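Hcp1 (Flavobacterium johnsoniae, PDB 6BDC) probably forms the hexameric rings that stack into the type VI secretion tube and may chaperone effectors during their export. Local coordinates at residues 44-49 against 107-112. Residues are numbered along the deposited sequence; the frame is centred on the assembly and turned at random.
Sequences IEVEST and ETFMIS
The ring of Phe109 lies across Ile44 on the buried face of an antiparallel strand pair. Ile44 CB sits over one face of the ring, 4.2 Å from the Phe109 ring centroid, in a CH-pi contact. Ile44 CD1 reaches Phe109 CE1 at 3.5 Å. With chi1 at 58°, Phe109 CG is held between its own N and carbonyl carbon, and the ring leans over the neighbouring strand. Val46 meets the ring at its edge, where CG2 is 3.8 Å from Phe109 CE2. Four backbone hydrogen bonds join the strands, two between Ile44 and Phe109 and two between Val46 and Glu107. Ser48 OG packs against Glu107 CG. The polar ends of these two side chains are held from strand 88-98: Ser48 OG is hydrogen-bonded to Glu95 OE2, and Glu107 OE2 to Tyr93 OH.

The other face is looser and partly open to solvent. Here Glu45 and Thr108 form the non-hydrogen-bonded pair, with Glu45 CG 3.4 Å from Thr108 OG1. Glu45 OE2 is hydrogen-bonded to Thr106 OG1.

In the sheet, strand 12-24 pairs with strand 41-47, and strand 88-98 with strand 105-113. Leu54 and Trp57 of helix 53-60 pack onto the buried face of this Hcp beta-barrel.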
# COMPACT_ATOMS: atom_id res chain seq x y z
N ILE A 44 7.31 -20.74 3.95
CA ILE A 44 7.95 -20.82 5.26
C ILE A 44 9.00 -19.72 5.37
O ILE A 44 9.62 -19.32 4.38
CB ILE A 44 8.60 -22.21 5.50
CG1 ILE A 44 7.60 -23.33 5.22
CG2 ILE A 44 9.12 -22.33 6.93
CD1 ILE A 44 7.94 -24.17 4.01
N GLU A 45 9.18 -19.21 6.59
CA GLU A 45 10.25 -18.28 6.91
C GLU A 45 11.03 -18.82 8.10
O GLU A 45 10.44 -19.19 9.12
CB GLU A 45 9.71 -16.88 7.21
CG GLU A 45 10.81 -15.85 7.49
CD GLU A 45 10.29 -14.43 7.47
OE1 GLU A 45 9.09 -14.22 7.19
OE2 GLU A 45 11.10 -13.50 7.72
N VAL A 46 12.36 -18.85 7.98
CA VAL A 46 13.22 -19.57 8.91
C VAL A 46 14.35 -18.67 9.37
O VAL A 46 14.85 -17.83 8.62
CB VAL A 46 13.78 -20.85 8.25
CG1 VAL A 46 14.75 -21.55 9.16
CG2 VAL A 46 12.64 -21.78 7.87
N GLU A 47 14.75 -18.84 10.63
CA GLU A 47 15.99 -18.24 11.11
C GLU A 47 17.17 -18.94 10.44
O GLU A 47 17.28 -20.17 10.47
CB GLU A 47 16.08 -18.35 12.63
CG GLU A 47 16.27 -17.02 13.35
CD GLU A 47 16.13 -17.15 14.86
OE1 GLU A 47 15.30 -17.98 15.30
OE2 GLU A 47 16.84 -16.43 15.60
N SER A 48 18.07 -18.15 9.85
CA SER A 48 18.99 -18.69 8.85
C SER A 48 20.08 -19.57 9.46
O SER A 48 20.58 -20.48 8.79
CB SER A 48 19.62 -17.55 8.05
OG SER A 48 18.70 -17.04 7.12
N THR A 49 20.45 -19.32 10.72
CA THR A 49 21.55 -20.02 11.39
C THR A 49 22.83 -19.91 10.58
O THR A 49 22.96 -19.06 9.70
CB THR A 49 21.22 -21.50 11.65
OG1 THR A 49 21.54 -22.27 10.48
CG2 THR A 49 19.75 -21.69 12.00
N GLU A 107 15.41 -16.81 6.15
CA GLU A 107 15.22 -17.47 4.86
C GLU A 107 13.73 -17.63 4.60
O GLU A 107 13.00 -18.14 5.45
CB GLU A 107 15.90 -18.84 4.85
CG GLU A 107 17.41 -18.81 4.69
CD GLU A 107 18.03 -20.18 4.84
OE1 GLU A 107 18.16 -20.66 5.99
OE2 GLU A 107 18.37 -20.80 3.81
N THR A 108 13.29 -17.20 3.42
CA THR A 108 11.88 -17.29 3.03
C THR A 108 11.79 -18.03 1.70
O THR A 108 12.37 -17.59 0.70
CB THR A 108 11.25 -15.90 2.90
OG1 THR A 108 11.15 -15.31 4.20
CG2 THR A 108 9.86 -16.01 2.28
N PHE A 109 11.07 -19.15 1.69
CA PHE A 109 11.05 -20.01 0.52
C PHE A 109 9.67 -20.63 0.37
O PHE A 109 8.87 -20.65 1.31
CB PHE A 109 12.13 -21.11 0.61
CG PHE A 109 12.02 -21.98 1.82
CD1 PHE A 109 11.39 -23.21 1.76
CD2 PHE A 109 12.54 -21.57 3.04
CE1 PHE A 109 11.29 -24.02 2.88
CE2 PHE A 109 12.44 -22.37 4.16
CZ PHE A 109 11.82 -23.60 4.08
N MSE A 110 9.40 -21.14 -0.83
CA MSE A 110 8.15 -21.82 -1.11
C MSE A 110 8.39 -23.15 -1.82
O MSE A 110 9.11 -23.23 -2.83
CB MSE A 110 7.24 -20.92 -1.94
CG MSE A 110 6.44 -21.61 -3.05
SE MSE A 110 4.92 -20.53 -3.64
CE MSE A 110 4.97 -20.95 -5.55
N ILE A 111 7.81 -24.22 -1.26
CA ILE A 111 7.93 -25.56 -1.81
C ILE A 111 6.58 -25.98 -2.37
O ILE A 111 5.52 -25.54 -1.90
CB ILE A 111 8.43 -26.58 -0.77
CG1 ILE A 111 7.54 -26.58 0.47
CG2 ILE A 111 9.87 -26.30 -0.40
CD1 ILE A 111 7.96 -27.59 1.52
N SER A 112 6.62 -26.85 -3.38
CA SER A 112 5.42 -27.35 -4.04
C SER A 112 5.36 -28.86 -3.85
O SER A 112 6.14 -29.60 -4.47
CB SER A 112 5.41 -26.99 -5.52
OG SER A 112 4.31 -27.58 -6.16